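Local coordinates for phosphatidylglycerophosphatase B (Bacillus subtilis, PDB 6FMX), which dephosphorylates phosphatidylglycerophosphate to phosphatidylglycerol in the cell membrane and also acts as an undecaprenyl pyrophosphate phosphatase, at residues A[91-100]-A[150-160]. Residues are numbered along the deposited sequence; the frame is centred on the assembly and turned at random.
With OLC ((2R)-2,3-dihydroxypropyl (9Z)-octadec-9-enoate), chain F.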
ATOM      1  N   TYR A  91      13.312  18.957 -12.782  1.00 43.97           N
ATOM      2  CA  TYR A  91      12.253  19.868 -13.195  1.00 43.31           C
ATOM      3  C   TYR A  91      12.157  21.078 -12.271  1.00 45.74           C
ATOM      4  O   TYR A  91      12.026  22.216 -12.739  1.00 42.41           O
ATOM      5  CB  TYR A  91      10.922  19.116 -13.256  1.00 46.30           C
ATOM      6  CG  TYR A  91       9.793  19.915 -13.858  1.00 49.20           C
ATOM      7  CD1 TYR A  91       9.800  20.264 -15.203  1.00 52.21           C
ATOM      8  CD2 TYR A  91       8.708  20.304 -13.087  1.00 50.07           C
ATOM      9  CE1 TYR A  91       8.760  20.995 -15.759  1.00 53.65           C
ATOM     10  CE2 TYR A  91       7.667  21.033 -13.629  1.00 52.56           C
ATOM     11  CZ  TYR A  91       7.696  21.374 -14.964  1.00 57.12           C
ATOM     12  OH  TYR A  91       6.655  22.095 -15.503  1.00 57.84           O
ATOM     13  N   ARG A  92      12.216  20.857 -10.953  1.00 39.33           N
ATOM     14  CA  ARG A  92      11.967  21.925  -9.993  1.00 41.36           C
ATOM     15  C   ARG A  92      13.070  22.122  -8.966  1.00 37.09           C
ATOM     16  O   ARG A  92      12.912  22.968  -8.080  1.00 40.30           O
ATOM     17  CB  ARG A  92      10.644  21.681  -9.252  1.00 43.86           C
ATOM     18  CG  ARG A  92       9.406  21.829 -10.119  1.00 49.49           C
ATOM     19  CD  ARG A  92       8.886  23.269 -10.144  1.00 49.43           C
ATOM     20  NE  ARG A  92       7.546  23.359  -9.566  1.00 56.52           N
ATOM     21  CZ  ARG A  92       6.902  24.495  -9.322  1.00 62.15           C
ATOM     22  NH1 ARG A  92       7.467  25.662  -9.608  1.00 65.39           N
ATOM     23  NH2 ARG A  92       5.687  24.462  -8.787  1.00 56.42           N
ATOM     24  N   LYS A  93      14.173  21.379  -9.052  1.00 37.67           N
ATOM     25  CA  LYS A  93      15.283  21.481  -8.107  1.00 37.38           C
ATOM     26  C   LYS A  93      14.872  21.106  -6.686  1.00 38.50           C
ATOM     27  O   LYS A  93      15.497  21.553  -5.718  1.00 38.19           O
ATOM     28  CB  LYS A  93      15.908  22.885  -8.125  1.00 39.68           C
ATOM     29  N   THR A  94      13.833  20.287  -6.535  1.00 36.35           N
ATOM     30  CA  THR A  94      13.400  19.854  -5.217  1.00 34.01           C
ATOM     31  C   THR A  94      14.112  18.573  -4.805  1.00 36.38           C
ATOM     32  O   THR A  94      14.479  17.740  -5.639  1.00 33.47           O
ATOM     33  CB  THR A  94      11.891  19.628  -5.173  1.00 34.46           C
ATOM     34  OG1 THR A  94      11.515  19.180  -3.862  1.00 34.91           O
ATOM     35  CG2 THR A  94      11.483  18.575  -6.196  1.00 35.43           C
ATOM     36  N   TRP A  95      14.303  18.421  -3.499  1.00 31.63           N
ATOM     37  CA  TRP A  95      14.864  17.200  -2.940  1.00 35.58           C
ATOM     38  C   TRP A  95      13.788  16.311  -2.329  1.00 33.17           C
ATOM     39  O   TRP A  95      14.111  15.370  -1.599  1.00 31.82           O
ATOM     40  CB  TRP A  95      15.937  17.541  -1.902  1.00 35.47           C
ATOM     41  CG  TRP A  95      17.181  18.110  -2.519  1.00 37.97           C
ATOM     42  CD1 TRP A  95      17.286  19.266  -3.242  1.00 36.26           C
ATOM     43  CD2 TRP A  95      18.495  17.538  -2.484  1.00 40.03           C
ATOM     44  NE1 TRP A  95      18.588  19.451  -3.647  1.00 36.42           N
ATOM     45  CE2 TRP A  95      19.347  18.404  -3.196  1.00 36.86           C
ATOM     46  CE3 TRP A  95      19.034  16.382  -1.909  1.00 41.49           C
ATOM     47  CZ2 TRP A  95      20.707  18.148  -3.358  1.00 37.31           C
ATOM     48  CZ3 TRP A  95      20.385  16.130  -2.069  1.00 41.28           C
ATOM     49  CH2 TRP A  95      21.206  17.010  -2.787  1.00 35.73           C
ATOM     50  N   ASP A  96      12.516  16.590  -2.623  1.00 32.45           N
ATOM     51  CA  ASP A  96      11.418  15.858  -2.009  1.00 34.79           C
ATOM     52  C   ASP A  96      11.465  14.370  -2.327  1.00 33.64           C
ATOM     53  O   ASP A  96      10.854  13.576  -1.604  1.00 31.80           O
ATOM     54  CB  ASP A  96      10.089  16.469  -2.452  1.00 34.01           C
ATOM     55  CG  ASP A  96       9.769  17.748  -1.711  1.00 32.93           C
ATOM     56  OD1 ASP A  96      10.528  18.089  -0.778  1.00 32.50           O
ATOM     57  OD2 ASP A  96       8.774  18.416  -2.065  1.00 29.65           O
ATOM     58  N   GLY A  97      12.193  13.968  -3.369  1.00 30.93           N
ATOM     59  CA  GLY A  97      12.388  12.549  -3.614  1.00 33.29           C
ATOM     60  C   GLY A  97      13.046  11.839  -2.449  1.00 33.77           C
ATOM     61  O   GLY A  97      12.839  10.641  -2.248  1.00 31.49           O
ATOM     62  N   LEU A  98      13.841  12.565  -1.664  1.00 31.64           N
ATOM     63  CA  LEU A  98      14.444  11.960  -0.485  1.00 34.48           C
ATOM     64  C   LEU A  98      13.390  11.664   0.572  1.00 34.27           C
ATOM     65  O   LEU A  98      13.448  10.617   1.232  1.00 36.93           O
ATOM     66  CB  LEU A  98      15.533  12.873   0.085  1.00 37.31           C
ATOM     67  CG  LEU A  98      16.914  12.759  -0.567  1.00 43.65           C
ATOM     68  CD1 LEU A  98      17.949  13.575   0.187  1.00 44.59           C
ATOM     69  CD2 LEU A  98      17.356  11.306  -0.678  1.00 45.34           C
ATOM     70  N   LEU A  99      12.419  12.566   0.735  1.00 32.93           N
ATOM     71  CA  LEU A  99      11.289  12.303   1.617  1.00 34.27           C
ATOM     72  C   LEU A  99      10.518  11.074   1.157  1.00 31.22           C
ATOM     73  O   LEU A  99      10.083  10.261   1.980  1.00 32.19           O
ATOM     74  CB  LEU A  99      10.361  13.515   1.656  1.00 33.05           C
ATOM     75  CG  LEU A  99      10.312  14.438   2.867  1.00 40.80           C
ATOM     76  CD1 LEU A  99      11.688  15.002   3.197  1.00 43.23           C
ATOM     77  CD2 LEU A  99       9.325  15.568   2.591  1.00 33.55           C
ATOM     78  N   MET A 100      10.322  10.935  -0.156  1.00 30.10           N
ATOM     79  CA  MET A 100       9.621   9.767  -0.677  1.00 33.71           C
ATOM     80  C   MET A 100      10.379   8.484  -0.364  1.00 31.14           C
ATOM     81  O   MET A 100       9.773   7.489   0.048  1.00 33.64           O
ATOM     82  CB  MET A 100       9.392   9.920  -2.182  1.00 28.49           C
ATOM     83  CG  MET A 100       8.756  11.239  -2.541  1.00 32.51           C
ATOM     84  SD  MET A 100       8.290  11.399  -4.277  1.00 38.53           S
ATOM     85  CE  MET A 100       9.705  10.681  -5.108  1.00 39.39           C
ATOM     86  N   VAL A 150       1.483   9.181  -1.817  1.00 27.71           N
ATOM     87  CA  VAL A 150       2.629  10.067  -1.632  1.00 26.96           C
ATOM     88  C   VAL A 150       3.083  10.632  -2.973  1.00 29.93           C
ATOM     89  O   VAL A 150       3.335  11.835  -3.106  1.00 26.21           O
ATOM     90  CB  VAL A 150       3.771   9.321  -0.921  1.00 28.85           C
ATOM     91  CG1 VAL A 150       5.082  10.055  -1.098  1.00 29.57           C
ATOM     92  CG2 VAL A 150       3.460   9.175   0.550  1.00 28.20           C
ATOM     93  N   ILE A 151       3.215   9.763  -3.979  1.00 28.94           N
ATOM     94  CA  ILE A 151       3.568  10.230  -5.318  1.00 26.31           C
ATOM     95  C   ILE A 151       2.564  11.269  -5.792  1.00 27.89           C
ATOM     96  O   ILE A 151       2.936  12.330  -6.311  1.00 26.93           O
ATOM     97  CB  ILE A 151       3.653   9.043  -6.295  1.00 25.56           C
ATOM     98  CG1 ILE A 151       4.929   8.237  -6.053  1.00 26.21           C
ATOM     99  CG2 ILE A 151       3.564   9.537  -7.746  1.00 28.62           C
ATOM    100  CD1 ILE A 151       4.968   6.899  -6.822  1.00 31.55           C
ATOM    101  N   ALA A 152       1.273  10.978  -5.615  1.00 26.21           N
ATOM    102  CA  ALA A 152       0.232  11.930  -5.984  1.00 26.81           C
ATOM    103  C   ALA A 152       0.438  13.271  -5.292  1.00 28.96           C
ATOM    104  O   ALA A 152       0.311  14.327  -5.922  1.00 28.78           O
ATOM    105  CB  ALA A 152      -1.145  11.365  -5.637  1.00 27.11           C
ATOM    106  N   TYR A 153       0.754  13.244  -3.995  1.00 27.74           N
ATOM    107  CA  TYR A 153       0.931  14.492  -3.261  1.00 28.06           C
ATOM    108  C   TYR A 153       2.075  15.310  -3.843  1.00 28.50           C
ATOM    109  O   TYR A 153       1.925  16.514  -4.087  1.00 28.91           O
ATOM    110  CB  TYR A 153       1.179  14.215  -1.774  1.00 24.80           C
ATOM    111  CG  TYR A 153       1.626  15.460  -1.031  1.00 26.02           C
ATOM    112  CD1 TYR A 153       0.713  16.446  -0.702  1.00 30.28           C
ATOM    113  CD2 TYR A 153       2.953  15.645  -0.660  1.00 24.71           C
ATOM    114  CE1 TYR A 153       1.104  17.601  -0.028  1.00 31.05           C
ATOM    115  CE2 TYR A 153       3.357  16.792   0.012  1.00 28.15           C
ATOM    116  CZ  TYR A 153       2.425  17.763   0.319  1.00 29.29           C
ATOM    117  OH  TYR A 153       2.815  18.897   0.980  1.00 31.83           O
ATOM    118  N   PHE A 154       3.223  14.675  -4.083  1.00 25.51           N
ATOM    119  CA  PHE A 154       4.378  15.422  -4.561  1.00 28.69           C
ATOM    120  C   PHE A 154       4.257  15.809  -6.031  1.00 30.72           C
ATOM    121  O   PHE A 154       4.765  16.864  -6.427  1.00 30.13           O
ATOM    122  CB  PHE A 154       5.651  14.620  -4.309  1.00 29.82           C
ATOM    123  CG  PHE A 154       6.111  14.671  -2.875  1.00 31.03           C
ATOM    124  CD1 PHE A 154       6.567  15.856  -2.329  1.00 28.92           C
ATOM    125  CD2 PHE A 154       6.071  13.535  -2.073  1.00 28.94           C
ATOM    126  CE1 PHE A 154       6.981  15.917  -1.007  1.00 30.60           C
ATOM    127  CE2 PHE A 154       6.487  13.581  -0.742  1.00 30.46           C
ATOM    128  CZ  PHE A 154       6.946  14.771  -0.206  1.00 31.94           C
ATOM    129  N   LEU A 155       3.578  15.002  -6.849  1.00 31.34           N
ATOM    130  CA  LEU A 155       3.331  15.419  -8.229  1.00 30.28           C
ATOM    131  C   LEU A 155       2.449  16.659  -8.277  1.00 32.65           C
ATOM    132  O   LEU A 155       2.750  17.615  -9.000  1.00 35.51           O
ATOM    133  CB  LEU A 155       2.696  14.287  -9.035  1.00 29.53           C
ATOM    134  CG  LEU A 155       3.578  13.074  -9.367  1.00 31.85           C
ATOM    135  CD1 LEU A 155       2.795  12.087 -10.227  1.00 27.91           C
ATOM    136  CD2 LEU A 155       4.903  13.482 -10.029  1.00 30.30           C
ATOM    137  N   VAL A 156       1.349  16.660  -7.519  1.00 32.11           N
ATOM    138  CA  VAL A 156       0.478  17.829  -7.468  1.00 31.57           C
ATOM    139  C   VAL A 156       1.214  19.019  -6.857  1.00 33.76           C
ATOM    140  O   VAL A 156       0.981  20.170  -7.246  1.00 35.37           O
ATOM    141  CB  VAL A 156      -0.819  17.485  -6.702  1.00 33.98           C
ATOM    142  CG1 VAL A 156      -1.564  18.740  -6.262  1.00 38.33           C
ATOM    143  CG2 VAL A 156      -1.730  16.607  -7.561  1.00 32.58           C
ATOM    144  N   LYS A 157       2.136  18.770  -5.924  1.00 30.39           N
ATOM    145  CA  LYS A 157       2.891  19.866  -5.316  1.00 31.19           C
ATOM    146  C   LYS A 157       3.807  20.547  -6.331  1.00 34.56           C
ATOM    147  O   LYS A 157       3.941  21.779  -6.336  1.00 31.23           O
ATOM    148  CB  LYS A 157       3.713  19.355  -4.130  1.00 28.32           C
ATOM    149  CG  LYS A 157       4.556  20.449  -3.447  1.00 29.52           C
ATOM    150  CD  LYS A 157       5.284  19.936  -2.216  1.00 29.41           C
ATOM    151  CE  LYS A 157       6.292  20.965  -1.717  1.00 28.94           C
ATOM    152  NZ  LYS A 157       7.250  20.382  -0.737  1.00 30.35           N
ATOM    153  N   HIS A 158       4.442  19.765  -7.203  1.00 32.45           N
ATOM    154  CA  HIS A 158       5.536  20.274  -8.019  1.00 34.29           C
ATOM    155  C   HIS A 158       5.199  20.433  -9.494  1.00 40.52           C
ATOM    156  O   HIS A 158       5.971  21.071 -10.220  1.00 38.72           O
ATOM    157  CB  HIS A 158       6.756  19.356  -7.889  1.00 35.52           C
ATOM    158  CG  HIS A 158       7.420  19.420  -6.549  1.00 36.96           C
ATOM    159  ND1 HIS A 158       7.870  20.601  -5.997  1.00 34.44           N
ATOM    160  CD2 HIS A 158       7.699  18.450  -5.646  1.00 34.61           C
ATOM    161  CE1 HIS A 158       8.401  20.356  -4.813  1.00 35.76           C
ATOM    162  NE2 HIS A 158       8.312  19.058  -4.578  1.00 32.85           N
ATOM    163  N   LEU A 159       4.090  19.873  -9.965  1.00 35.57           N
ATOM    164  CA  LEU A 159       3.760  19.950 -11.386  1.00 40.01           C
ATOM    165  C   LEU A 159       2.568  20.878 -11.574  1.00 39.24           C
ATOM    166  O   LEU A 159       1.414  20.451 -11.405  1.00 36.67           O
ATOM    167  CB  LEU A 159       3.464  18.565 -11.963  1.00 40.17           C
ATOM    168  CG  LEU A 159       4.617  17.686 -12.466  1.00 40.78           C
ATOM    169  CD1 LEU A 159       5.872  17.780 -11.614  1.00 40.35           C
ATOM    170  CD2 LEU A 159       4.163  16.238 -12.583  1.00 39.91           C
ATOM    171  N   PRO A 160       2.786  22.150 -11.920  1.00 41.56           N
ATOM    172  CA  PRO A 160       1.652  23.077 -12.055  1.00 40.47           C
ATOM    173  C   PRO A 160       0.630  22.650 -13.090  1.00 38.63           C
ATOM    174  O   PRO A 160      -0.542  23.022 -12.957  1.00 42.02           O
ATOM    175  CB  PRO A 160       2.326  24.405 -12.435  1.00 47.57           C
ATOM    176  CG  PRO A 160       3.757  24.250 -11.989  1.00 50.32           C
ATOM    177  CD  PRO A 160       4.072  22.803 -12.211  1.00 45.47           C
TER
HETATM  178  C10 OLC F 305      16.726   8.624   1.629  1.00 54.16           C
HETATM  179  C9  OLC F 305      16.349   7.364   1.831  1.00 52.70           C
HETATM  180  C11 OLC F 305      17.103   9.496   2.803  1.00 55.51           C
HETATM  181  C8  OLC F 305      16.299   6.805   3.232  1.00 55.70           C
HETATM  182  C24 OLC F 305      12.728  -5.513  -0.140  1.00 58.71           C
HETATM  183  C12 OLC F 305      15.873  10.249   3.293  1.00 62.13           C
HETATM  184  C7  OLC F 305      16.506   5.296   3.186  1.00 52.56           C
HETATM  185  C6  OLC F 305      15.946   4.706   1.897  1.00 51.88           C
HETATM  186  C5  OLC F 305      15.289   3.354   2.156  1.00 51.60           C
HETATM  187  C4  OLC F 305      15.643   2.356   1.060  1.00 51.82           C
HETATM  188  C3  OLC F 305      14.444   1.481   0.710  1.00 52.17           C
HETATM  189  C2  OLC F 305      14.427   0.213   1.555  1.00 51.85           C
HETATM  190  C21 OLC F 305      13.850  -3.424   0.616  1.00 59.11           C
HETATM  191  C1  OLC F 305      13.878  -0.932   0.737  1.00 53.23           C
HETATM  192  C22 OLC F 305      12.508  -4.066   0.283  1.00 56.14           C
HETATM  193  O19 OLC F 305      13.633  -0.786  -0.450  1.00 56.40           O
HETATM  194  O25 OLC F 305      13.033  -6.307   1.012  1.00 65.08           O
HETATM  195  O23 OLC F 305      11.662  -4.030   1.438  1.00 52.92           O
HETATM  196  O20 OLC F 305      13.634  -2.225   1.357  1.00 57.79           O
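Tyr91 turns the edge of its ring to His158 O, 3.8 Å from Tyr91 CE2, at the C-terminal end of helix 139-158, while its CD2 packs obliquely on Leu159 CD1. The same carbonyl is gripped by Arg92, whose NE donates to His158 O over 2.9 Å. This bond is bent, 140° at the hydrogen, and the oxygen lies somewhat out of the guanidinium plane. Bends at chi2 and chi3 steer the arginine chain out past the end of the helix, and one face of its guanidinium rests on Pro160 CG. Thr94 OG1 accepts from Asp96 N at 3.0 Å, closing an ST turn in the link that leads into helix 96-118, while Thr94 CG2 sits over one face of the His158 imidazole in a CH-pi contact, 3.7 Å from the ring centroid. Lys157 CG covers the opposite face, so the ring is sandwiched. The site lies at the end of the PAP2 helical bundle that probably faces the cytoplasm, away from the tungstate-binding catalytic pocket. Here the short turn joining helices 74-92 and 96-118 packs on helix 139-158; segments 96-100 and 150-158 run nearly antiparallel (170°). Asp96 OD2 takes two donors. His158 NE2 approaches in its own ring plane at 2.6 Å but from above the carboxylate plane, whereas the extended Lys157 chain brings NZ to the syn side of OD2 at 2.8 Å, forming a salt bridge. Lys157 NZ also pairs with Asp213 of helix 192-215, and would help to balance the charge of both carboxylates. Asp96 CB and the backbone O lie against the Phe154 ring. Leu99 CD2 then meets CZ of that ring at its edge. Met100 slides past Phe154 with CG 3.6 Å from Phe154 CD2, its SD making an oblique Met-aromatic contact, and Met100 CG also touches Val150 CG1.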